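Local coordinates for decapping and exoribonuclease protein 1 (Kluyveromyces lactis, PDB 4GPS) that removes NAD caps and N7-methylguanosine caps from the 5' end of RNA and degrades RNA 5'-3' with the help of a divalent metal ion, at residues F67-V72 / P370-D375; K109-P114 / I284-D289; T177-R182 / N209-V214; V298-G303 / L326-R331. All coordinates share one frame; numbering follows the deposited sequence.

Contact 3 is the buried member of the set: two neighbouring parallel strands, with backbone bonds between them and apolar side chains on the faces. The other three are only partly buried. Contact 2, likewise held by backbone bonds, touches contact 3's sheet through strand 273-285, a neighbour of strand 176-181, but there a loop rather than a full strand lies alongside. Contact 4 dispenses with direct hydrogen bonds, relying on stacked rings and one water, and meets contact 2 where Leu112 packs on Leu327. Contact 1 stands apart, joining a loop to helix 370-393 through a carboxylate; its centre is about 35 Å from that of contact 2.

Contact 1: F67-V72 / P370-D375; sequences FPHVSV and PNVAND
Asp375 reaches from its helix to the backbone of Val70, whose N lies 2.7 Å from the carboxylate OD2. The bond is almost perfectly straight (177° at the hydrogen), and the donor arrives nearly in line with the C-O bond of OD2. What brings the carboxylate there is its first torsion: CG stands anti to the carbonyl carbon, beside the helix backbone N (chi1 -69°), so that the acid group leans across to the loop. OD2 also rests on the peptide chain just ahead, 3.2 Å from His69 CA, while Asp375 CB lies 3.4 Å from Pro68 O. The side chains of Val70 and Asp375 cross at about a right angle.

The fold element at work is an extended, non-regular loop laid across the first turns of helix 370-393, where residues three apart, Val372 and Asp375, present themselves to it together. Val372 divides its two methyls between different neighbours. CG1, anti to the backbone N (chi1 170°), meets the rim of the Phe67 ring in its plane, 4.0 Å from CZ; CG2 instead lies 3.4 Å from Val70 O. That carbonyl is claimed from another side by His69, whose ND1 donates to Val70 O at 3.1 Å from above the carbonyl plane, although the acceptor lies close to the plane of the imidazole. Further along the helix, Trp376 meets the Phe67 ring edge-to-face and His379 touches both Phe67 and Pro68. One water donates to both Pro68 O and Asp375 O, joining loop and helix backbones.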
# COMPACT_ATOMS: atom_id res chain seq x y z
N PHE A 67 17.66 -9.49 11.02
CA PHE A 67 16.41 -9.24 11.71
C PHE A 67 15.71 -10.56 12.00
O PHE A 67 15.68 -11.47 11.17
CB PHE A 67 15.50 -8.32 10.86
CG PHE A 67 14.93 -8.98 9.64
CD1 PHE A 67 13.68 -9.59 9.67
CD2 PHE A 67 15.66 -9.03 8.45
CE1 PHE A 67 13.16 -10.24 8.54
CE2 PHE A 67 15.15 -9.68 7.31
CZ PHE A 67 13.90 -10.28 7.36
N PRO A 68 15.15 -10.69 13.19
CA PRO A 68 14.45 -11.92 13.60
C PRO A 68 13.28 -12.25 12.66
O PRO A 68 12.37 -11.43 12.48
CB PRO A 68 13.94 -11.60 15.01
CG PRO A 68 14.91 -10.50 15.50
CD PRO A 68 15.12 -9.66 14.25
N HIS A 69 13.30 -13.45 12.07
CA HIS A 69 12.23 -13.83 11.18
C HIS A 69 11.99 -15.31 11.05
O HIS A 69 12.91 -16.13 11.10
CB HIS A 69 12.45 -13.24 9.80
CG HIS A 69 13.68 -13.73 9.11
ND1 HIS A 69 13.70 -14.89 8.37
CD2 HIS A 69 14.92 -13.18 8.98
CE1 HIS A 69 14.89 -15.03 7.80
NE2 HIS A 69 15.65 -14.00 8.15
N VAL A 70 10.72 -15.62 10.87
CA VAL A 70 10.22 -16.96 10.69
C VAL A 70 10.86 -17.62 9.45
O VAL A 70 11.34 -16.94 8.53
CB VAL A 70 8.70 -16.88 10.52
CG1 VAL A 70 8.22 -17.99 9.72
CG2 VAL A 70 8.02 -16.87 11.88
N SER A 71 10.89 -18.95 9.43
CA SER A 71 11.48 -19.63 8.30
C SER A 71 10.89 -19.16 6.97
O SER A 71 9.69 -18.91 6.83
CB SER A 71 11.29 -21.14 8.42
OG SER A 71 11.65 -21.76 7.21
N VAL A 72 11.77 -19.06 5.99
CA VAL A 72 11.41 -18.65 4.65
C VAL A 72 10.37 -19.59 4.02
O VAL A 72 9.69 -19.22 3.05
CB VAL A 72 12.71 -18.59 3.80
CG1 VAL A 72 12.43 -18.86 2.36
CG2 VAL A 72 13.35 -17.22 3.95
N PRO A 370 4.91 -13.65 2.96
CA PRO A 370 4.22 -12.57 3.67
C PRO A 370 4.53 -12.58 5.17
O PRO A 370 4.45 -11.55 5.84
CB PRO A 370 2.74 -12.84 3.42
CG PRO A 370 2.73 -13.82 2.30
CD PRO A 370 3.96 -14.62 2.41
N ASN A 371 4.87 -13.75 5.72
CA ASN A 371 5.15 -13.84 7.15
C ASN A 371 6.50 -13.23 7.48
O ASN A 371 6.66 -12.59 8.52
CB ASN A 371 5.06 -15.28 7.62
CG ASN A 371 3.66 -15.82 7.51
OD1 ASN A 371 3.35 -16.62 6.61
ND2 ASN A 371 2.78 -15.37 8.41
N VAL A 372 7.46 -13.41 6.59
CA VAL A 372 8.77 -12.80 6.79
C VAL A 372 8.59 -11.28 6.60
O VAL A 372 9.15 -10.50 7.34
CB VAL A 372 9.78 -13.39 5.79
CG1 VAL A 372 11.08 -12.61 5.81
CG2 VAL A 372 10.01 -14.85 6.15
N ALA A 373 7.79 -10.86 5.61
CA ALA A 373 7.55 -9.41 5.42
C ALA A 373 6.99 -8.84 6.74
O ALA A 373 7.41 -7.78 7.21
CB ALA A 373 6.56 -9.17 4.27
N ASN A 374 6.05 -9.57 7.35
CA ASN A 374 5.47 -9.16 8.62
C ASN A 374 6.56 -9.06 9.71
O ASN A 374 6.59 -8.11 10.48
CB ASN A 374 4.39 -10.15 9.02
CG ASN A 374 3.69 -9.74 10.27
OD1 ASN A 374 3.33 -8.59 10.42
ND2 ASN A 374 3.48 -10.67 11.18
N ASP A 375 7.48 -10.02 9.77
CA ASP A 375 8.54 -9.97 10.79
C ASP A 375 9.45 -8.76 10.55
O ASP A 375 9.81 -8.04 11.50
CB ASP A 375 9.40 -11.24 10.79
CG ASP A 375 8.65 -12.47 11.30
OD1 ASP A 375 7.70 -12.34 12.13
OD2 ASP A 375 9.02 -13.57 10.86
O HOH W 1 11.09 -9.34 13.79

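Contact 2: K109-P114 / I284-D289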
# COMPACT_ATOMS: atom_id res chain seq x y z
N LYS A 109 -17.72 9.12 -2.71
CA LYS A 109 -17.02 7.85 -2.83
C LYS A 109 -17.15 7.31 -4.25
O LYS A 109 -18.24 7.19 -4.76
CB LYS A 109 -17.61 6.84 -1.83
CG LYS A 109 -18.24 7.45 -0.57
CD LYS A 109 -17.21 7.89 0.44
CE LYS A 109 -17.84 8.11 1.82
NZ LYS A 109 -18.62 9.38 1.97
N PRO A 110 -16.03 6.99 -4.90
CA PRO A 110 -16.11 6.47 -6.27
C PRO A 110 -16.84 5.12 -6.22
O PRO A 110 -16.47 4.22 -5.45
CB PRO A 110 -14.64 6.31 -6.70
CG PRO A 110 -13.89 7.20 -5.78
CD PRO A 110 -14.63 7.06 -4.44
N ARG A 111 -17.89 4.97 -7.03
CA ARG A 111 -18.65 3.75 -7.02
C ARG A 111 -18.17 2.76 -8.07
O ARG A 111 -17.96 3.11 -9.21
CB ARG A 111 -20.14 4.06 -7.24
CG ARG A 111 -20.76 4.96 -6.17
CD ARG A 111 -22.03 5.70 -6.66
NE ARG A 111 -23.10 4.77 -7.03
CZ ARG A 111 -23.95 4.18 -6.17
NH1 ARG A 111 -23.88 4.42 -4.86
NH2 ARG A 111 -24.85 3.34 -6.64
N LEU A 112 -17.98 1.53 -7.65
CA LEU A 112 -17.61 0.47 -8.56
C LEU A 112 -18.92 0.22 -9.31
O LEU A 112 -20.00 0.13 -8.69
CB LEU A 112 -17.22 -0.79 -7.77
CG LEU A 112 -16.72 -1.98 -8.57
CD1 LEU A 112 -15.36 -1.65 -9.22
CD2 LEU A 112 -16.61 -3.19 -7.65
N ARG A 113 -18.86 0.13 -10.63
CA ARG A 113 -20.06 -0.08 -11.43
C ARG A 113 -20.96 -1.20 -10.92
O ARG A 113 -20.47 -2.25 -10.52
CB ARG A 113 -19.68 -0.35 -12.87
CG ARG A 113 -19.25 0.90 -13.56
CD ARG A 113 -20.11 1.10 -14.75
NE ARG A 113 -19.29 1.07 -15.95
CZ ARG A 113 -19.73 0.61 -17.11
NH1 ARG A 113 -20.96 0.14 -17.18
NH2 ARG A 113 -18.93 0.60 -18.17
N PRO A 114 -22.28 -0.99 -10.94
CA PRO A 114 -23.18 -2.05 -10.44
C PRO A 114 -23.13 -3.40 -11.20
O PRO A 114 -23.22 -4.46 -10.59
CB PRO A 114 -24.56 -1.38 -10.45
CG PRO A 114 -24.43 -0.29 -11.48
CD PRO A 114 -23.03 0.23 -11.30
N ILE A 284 -15.64 1.84 -4.23
CA ILE A 284 -16.38 1.09 -3.23
C ILE A 284 -17.31 0.15 -3.97
O ILE A 284 -17.88 0.53 -5.00
CB ILE A 284 -17.29 1.92 -2.33
CG1 ILE A 284 -16.49 2.92 -1.51
CG2 ILE A 284 -18.00 0.99 -1.34
CD1 ILE A 284 -16.15 4.19 -2.25
N ASN A 285 -17.43 -1.07 -3.47
CA ASN A 285 -18.36 -2.04 -4.01
C ASN A 285 -19.65 -1.70 -3.23
O ASN A 285 -19.76 -1.99 -2.02
CB ASN A 285 -17.91 -3.46 -3.67
CG ASN A 285 -18.89 -4.50 -4.15
OD1 ASN A 285 -20.12 -4.33 -4.03
ND2 ASN A 285 -18.37 -5.59 -4.70
N THR A 286 -20.60 -1.05 -3.90
CA THR A 286 -21.84 -0.64 -3.24
C THR A 286 -22.71 -1.77 -2.64
O THR A 286 -23.44 -1.56 -1.67
CB THR A 286 -22.66 0.21 -4.19
OG1 THR A 286 -22.69 -0.44 -5.47
CG2 THR A 286 -22.03 1.59 -4.34
N LEU A 287 -22.64 -2.98 -3.21
CA LEU A 287 -23.40 -4.10 -2.67
C LEU A 287 -22.81 -4.59 -1.34
O LEU A 287 -23.53 -5.04 -0.44
CB LEU A 287 -23.41 -5.29 -3.63
CG LEU A 287 -23.97 -5.18 -5.05
CD1 LEU A 287 -23.99 -6.58 -5.68
CD2 LEU A 287 -25.36 -4.57 -5.01
N THR A 288 -21.50 -4.50 -1.19
CA THR A 288 -20.86 -5.03 -0.00
C THR A 288 -20.28 -3.96 0.91
O THR A 288 -19.74 -4.27 1.97
CB THR A 288 -19.74 -6.04 -0.41
OG1 THR A 288 -18.69 -5.34 -1.11
CG2 THR A 288 -20.31 -7.13 -1.38
N ASP A 289 -20.41 -2.70 0.49
CA ASP A 289 -19.87 -1.57 1.25
C ASP A 289 -18.40 -1.81 1.64
O ASP A 289 -17.98 -1.57 2.77
CB ASP A 289 -20.69 -1.29 2.50
CG ASP A 289 -20.34 0.04 3.12
OD1 ASP A 289 -20.15 1.00 2.35
OD2 ASP A 289 -20.25 0.12 4.37
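Pro110 and Leu112 grip Ile284 from its two backbone ends, and this is the tight half of the contact. Ile284 N donates to Pro110 O at 2.8 Å, nearly in line with the carbonyl though bent at the hydrogen (144°), and Ile284 O accepts from Leu112 N, also 2.8 Å away, a bond that brings Leu112 CB to 3.1 Å from the same oxygen. The two bonds flank Arg111, which forms a single beta bridge with Ile284 at the end of strand 273-285. The Ile284 methyl CD1 makes an apolar contact with the Pro110 ring, its exact spacing doubtful. Leu112 carries its CG anti to the backbone N (chi1 -176°), and its CD2 crosses Asn285 at a slant, 4.2 Å from CB. Replacing Ile284 by an alanine would probably leave the Pro110 ring without its apolar mate and open a gap beside Tyr291.

Toward solvent the packing thins. The Arg111 chain, bent at chi3, lays one guanidinium face over the methyl of Thr286, with NH1 3.4 Å from CG2, and NE makes a long, weak ion pair with Glu248. Beyond, the turn is held within itself: Asn285 OD1 accepts from Thr288 N at 3.2 Å, an Asx motif.

Leu112 also packs against Ile294, a residue of the divalent metal site, and Pro110 lies near the metal ligand Asp282. The chemistry therefore implies a mooring by main-chain bonds that make little demand on side-chain identity, provided neither donor is a proline, with apolar side chains packed on the side nearest the metal site.

Contact 3: T177-R182 / N209-V214; sequences TFVSLR and NILISV
Phe178 and Ile210 stand side by side on one face of the paired strands, pointing the same way, and the isoleucine fits its branches along one side of the ring, from CD2 to CZ. CD1 of Ile210 approaches CE2 of Phe178 at 3.7 Å, while its CB and CG2 lie close to CD2, so the aliphatic bulk follows one flank of the ring. Ile210 CG1 is anti to the carbonyl carbon (chi1 -59°), which turns the longer branch toward the ring tip. Two residues on, Ile212 adds a second bump: its CD1 lies 4.1 Å from Phe178 CD2, and its CB settles against the small side chain of Ser180, 3.6 Å from OG. The serine thus provides the shallow place into which the isoleucine drops, with its hydroxyl given to Leu181 O. Met202 and the ring of Phe381, edge-to-face with Phe178, continue the packing on this face.

On the reverse, Val179 and Leu211 cross obliquely. Leu211 bends one methyl, CD1, back to the neighbouring strand, where it touches Val179 CG1 at 3.9 Å; Leu160 of helix 156-167 packs on both residues.

Between the faces runs the parallel ladder. Ile210 N donates to Thr177 O, Val179 N to Ile210 O at 2.6 Å, and Ile212 N to Val179 O at 2.9 Å in a nearly straight bond (176°). The strand directions diverge by 24°. Past the strand, Arg182 forms a salt bridge with the metal ligand Glu293. Parallel strands with apolar faces against helices are what is expected of the mixed, helix-flanked sheet of a PD-(D/E)XK nuclease.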
# COMPACT_ATOMS: atom_id res chain seq x y z
N THR A 177 3.77 7.71 16.84
CA THR A 177 2.94 7.41 15.67
C THR A 177 3.72 7.79 14.42
O THR A 177 4.27 8.88 14.37
CB THR A 177 1.62 8.23 15.67
OG1 THR A 177 0.86 7.94 16.85
CG2 THR A 177 0.77 7.85 14.46
N PHE A 178 3.84 6.89 13.43
CA PHE A 178 4.48 7.29 12.16
C PHE A 178 3.30 7.71 11.29
O PHE A 178 2.28 7.00 11.24
CB PHE A 178 5.21 6.14 11.45
CG PHE A 178 6.49 5.73 12.11
CD1 PHE A 178 6.49 4.94 13.26
CD2 PHE A 178 7.71 6.11 11.56
CE1 PHE A 178 7.67 4.52 13.86
CE2 PHE A 178 8.90 5.70 12.15
CZ PHE A 178 8.88 4.89 13.30
N VAL A 179 3.43 8.87 10.65
CA VAL A 179 2.40 9.46 9.78
C VAL A 179 2.88 9.36 8.33
O VAL A 179 3.93 9.88 8.00
CB VAL A 179 2.21 10.94 10.18
CG1 VAL A 179 1.07 11.59 9.38
CG2 VAL A 179 1.94 11.01 11.68
N SER A 180 2.12 8.74 7.45
CA SER A 180 2.64 8.57 6.11
C SER A 180 1.63 8.17 5.02
O SER A 180 0.55 7.69 5.34
CB SER A 180 3.75 7.50 6.20
OG SER A 180 4.23 7.09 4.94
N LEU A 181 1.98 8.38 3.75
CA LEU A 181 1.12 7.90 2.67
C LEU A 181 1.40 6.38 2.67
O LEU A 181 2.51 5.94 3.01
CB LEU A 181 1.55 8.47 1.34
CG LEU A 181 1.50 9.99 1.32
CD1 LEU A 181 2.23 10.51 0.08
CD2 LEU A 181 0.03 10.44 1.41
N ARG A 182 0.40 5.57 2.32
CA ARG A 182 0.56 4.13 2.31
C ARG A 182 1.74 3.64 1.45
O ARG A 182 2.45 2.71 1.83
CB ARG A 182 -0.72 3.47 1.81
CG ARG A 182 -0.63 1.96 1.83
CD ARG A 182 -1.97 1.33 1.55
NE ARG A 182 -2.40 1.76 0.25
CZ ARG A 182 -3.48 1.30 -0.35
NH1 ARG A 182 -4.21 0.37 0.25
NH2 ARG A 182 -3.83 1.77 -1.53
N ASN A 209 6.00 12.60 17.17
CA ASN A 209 5.47 11.64 16.22
C ASN A 209 6.36 11.84 14.98
O ASN A 209 7.02 12.86 14.85
CB ASN A 209 3.99 11.93 15.96
CG ASN A 209 3.13 11.45 17.10
OD1 ASN A 209 2.12 12.08 17.47
ND2 ASN A 209 3.53 10.32 17.67
N ILE A 210 6.40 10.86 14.09
CA ILE A 210 7.26 10.93 12.91
C ILE A 210 6.52 10.98 11.57
O ILE A 210 5.67 10.14 11.27
CB ILE A 210 8.22 9.72 12.91
CG1 ILE A 210 9.07 9.74 14.18
CG2 ILE A 210 9.11 9.75 11.68
CD1 ILE A 210 9.80 8.45 14.49
N LEU A 211 6.88 11.96 10.76
CA LEU A 211 6.28 12.12 9.45
C LEU A 211 7.20 11.56 8.40
O LEU A 211 8.36 11.95 8.32
CB LEU A 211 6.05 13.61 9.16
CG LEU A 211 5.49 13.94 7.78
CD1 LEU A 211 4.15 13.27 7.58
CD2 LEU A 211 5.35 15.45 7.64
N ILE A 212 6.70 10.64 7.58
CA ILE A 212 7.50 10.06 6.50
C ILE A 212 7.15 10.77 5.20
O ILE A 212 5.97 11.08 4.96
CB ILE A 212 7.18 8.55 6.31
CG1 ILE A 212 7.44 7.79 7.60
CG2 ILE A 212 8.01 7.98 5.16
CD1 ILE A 212 7.27 6.30 7.49
N SER A 213 8.16 11.03 4.36
CA SER A 213 7.96 11.67 3.05
C SER A 213 9.15 11.35 2.12
O SER A 213 10.02 10.59 2.50
CB SER A 213 7.78 13.19 3.20
OG SER A 213 8.91 13.79 3.81
N VAL A 214 9.18 11.90 0.92
CA VAL A 214 10.29 11.63 0.00
C VAL A 214 10.92 12.86 -0.59
O VAL A 214 10.43 13.96 -0.38
CB VAL A 214 9.84 10.81 -1.22
CG1 VAL A 214 10.19 9.35 -1.04
CG2 VAL A 214 8.36 11.03 -1.48

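Contact 4: V298-G303 / L326-R331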
# COMPACT_ATOMS: atom_id res chain seq x y z
N VAL A 298 -1.31 -9.21 -16.24
CA VAL A 298 -1.28 -10.22 -17.28
C VAL A 298 -1.41 -11.49 -16.38
O VAL A 298 -1.10 -11.41 -15.18
CB VAL A 298 0.07 -10.08 -18.03
CG1 VAL A 298 1.01 -11.16 -17.65
CG2 VAL A 298 -0.19 -9.96 -19.51
N HIS A 299 -1.90 -12.62 -16.89
CA HIS A 299 -2.01 -13.82 -16.03
C HIS A 299 -0.70 -14.10 -15.27
O HIS A 299 0.40 -13.95 -15.79
CB HIS A 299 -2.47 -15.05 -16.84
CG HIS A 299 -3.96 -15.09 -17.06
ND1 HIS A 299 -4.86 -15.32 -16.04
CD2 HIS A 299 -4.71 -14.87 -18.17
CE1 HIS A 299 -6.09 -15.23 -16.51
NE2 HIS A 299 -6.03 -14.96 -17.80
N PHE A 300 -0.85 -14.49 -14.00
CA PHE A 300 0.29 -14.70 -13.11
C PHE A 300 1.16 -15.89 -13.36
O PHE A 300 0.67 -16.99 -13.61
CB PHE A 300 -0.18 -14.77 -11.66
CG PHE A 300 -0.69 -13.47 -11.14
CD1 PHE A 300 -1.98 -13.36 -10.60
CD2 PHE A 300 0.11 -12.33 -11.21
CE1 PHE A 300 -2.48 -12.14 -10.15
CE2 PHE A 300 -0.38 -11.09 -10.76
CZ PHE A 300 -1.68 -11.00 -10.23
N LYS A 301 2.46 -15.67 -13.28
CA LYS A 301 3.44 -16.74 -13.44
C LYS A 301 4.16 -16.83 -12.10
O LYS A 301 5.13 -16.10 -11.87
CB LYS A 301 4.43 -16.40 -14.58
CG LYS A 301 3.81 -16.58 -15.98
CD LYS A 301 4.35 -15.62 -17.04
CE LYS A 301 5.54 -16.17 -17.80
NZ LYS A 301 6.14 -15.09 -18.63
N LEU A 302 3.67 -17.66 -11.17
CA LEU A 302 4.37 -17.76 -9.89
C LEU A 302 5.72 -18.26 -10.40
O LEU A 302 5.82 -18.81 -11.50
CB LEU A 302 3.68 -18.77 -8.98
CG LEU A 302 2.21 -18.44 -8.67
CD1 LEU A 302 1.58 -19.61 -7.93
CD2 LEU A 302 2.11 -17.17 -7.83
N GLY A 303 6.79 -18.09 -9.66
CA GLY A 303 8.04 -18.52 -10.29
C GLY A 303 8.69 -17.29 -10.91
O GLY A 303 9.91 -17.15 -10.84
N LEU A 326 -9.78 -6.89 -3.42
CA LEU A 326 -9.05 -6.64 -4.64
C LEU A 326 -9.89 -7.13 -5.79
O LEU A 326 -10.63 -8.09 -5.66
CB LEU A 326 -7.74 -7.40 -4.66
CG LEU A 326 -6.62 -6.84 -3.79
CD1 LEU A 326 -5.56 -7.88 -3.52
CD2 LEU A 326 -6.02 -5.68 -4.50
N LEU A 327 -9.77 -6.44 -6.92
CA LEU A 327 -10.44 -6.81 -8.14
C LEU A 327 -9.35 -6.72 -9.22
O LEU A 327 -8.75 -5.66 -9.46
CB LEU A 327 -11.60 -5.87 -8.46
CG LEU A 327 -12.32 -6.17 -9.79
CD1 LEU A 327 -12.91 -7.61 -9.76
CD2 LEU A 327 -13.42 -5.09 -10.03
N ILE A 328 -9.06 -7.84 -9.86
CA ILE A 328 -8.02 -7.86 -10.85
C ILE A 328 -8.56 -8.07 -12.26
O ILE A 328 -9.45 -8.90 -12.50
CB ILE A 328 -7.02 -8.95 -10.51
CG1 ILE A 328 -6.31 -8.55 -9.22
CG2 ILE A 328 -6.04 -9.20 -11.69
CD1 ILE A 328 -5.26 -9.54 -8.77
N GLY A 329 -8.06 -7.25 -13.17
CA GLY A 329 -8.45 -7.36 -14.56
C GLY A 329 -7.26 -7.93 -15.32
O GLY A 329 -6.22 -7.26 -15.45
N PHE A 330 -7.38 -9.16 -15.80
CA PHE A 330 -6.29 -9.78 -16.53
C PHE A 330 -6.50 -9.51 -18.00
O PHE A 330 -7.61 -9.67 -18.52
CB PHE A 330 -6.27 -11.30 -16.29
CG PHE A 330 -6.04 -11.68 -14.86
CD1 PHE A 330 -7.11 -11.91 -14.01
CD2 PHE A 330 -4.76 -11.86 -14.37
CE1 PHE A 330 -6.89 -12.32 -12.68
CE2 PHE A 330 -4.54 -12.27 -13.04
CZ PHE A 330 -5.61 -12.49 -12.21
N ARG A 331 -5.45 -9.06 -18.66
CA ARG A 331 -5.58 -8.78 -20.07
C ARG A 331 -4.76 -9.77 -20.86
O ARG A 331 -3.78 -10.30 -20.35
CB ARG A 331 -5.11 -7.35 -20.40
CG ARG A 331 -3.64 -7.14 -20.21
CD ARG A 331 -3.19 -5.74 -20.65
NE ARG A 331 -1.73 -5.65 -20.57
CZ ARG A 331 -1.04 -5.60 -19.43
NH1 ARG A 331 -1.68 -5.60 -18.26
NH2 ARG A 331 0.29 -5.61 -19.45
O HOH W 2 -2.71 -12.79 -19.75
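The Phe330 ring is covered on both faces and touched at its rim. The His299 imidazole lies over one face in an offset stack, the planes only 5° apart and the centroids separated by 4.7 Å; the methyl CG2 of Ile328, from Phe330's own strand, lies over the other, displaced toward the rim. The overlap with the imidazole is slipped, so that Phe330 CB stands above the His299 ring in a CH-pi contact, 4.0 Å from its centroid. At the rim, Val298 O lies near the ring plane beside CD2. Further round, the edge of Phe330 is turned to the face of Phe300 in an offset edge-to-face pair, planes at 85°, with CE2 of Phe330 3.6 Å from CE1 of Phe300. Ile328 CD1 then meets the Phe300 ring at its edge, 4.0 Å from CE1.

This aromatic cluster joins strand 325-331 to the loop that leaves strand 290-297, its parallel neighbour, and leads to helix 305-319. His307 of that helix meets the Phe300 ring edge-to-face, and Ile328 packs on Lys295, which by similarity binds substrate. An alanine in place of Phe330 is likely to cost the imidazole its ring stack, leaving it less firmly held, and open a gap at the face of Phe300.

At the end of the strand, Arg331 starts with CG between the backbone N and carbonyl carbon (chi1 67°), then extends, placing one guanidinium face toward Val298 CG2. The same valine methyl is 3.7 Å from Arg331 O. A water accepts from His299 N and donates to Arg331 O at 2.8 Å, linking the loop backbone to the strand.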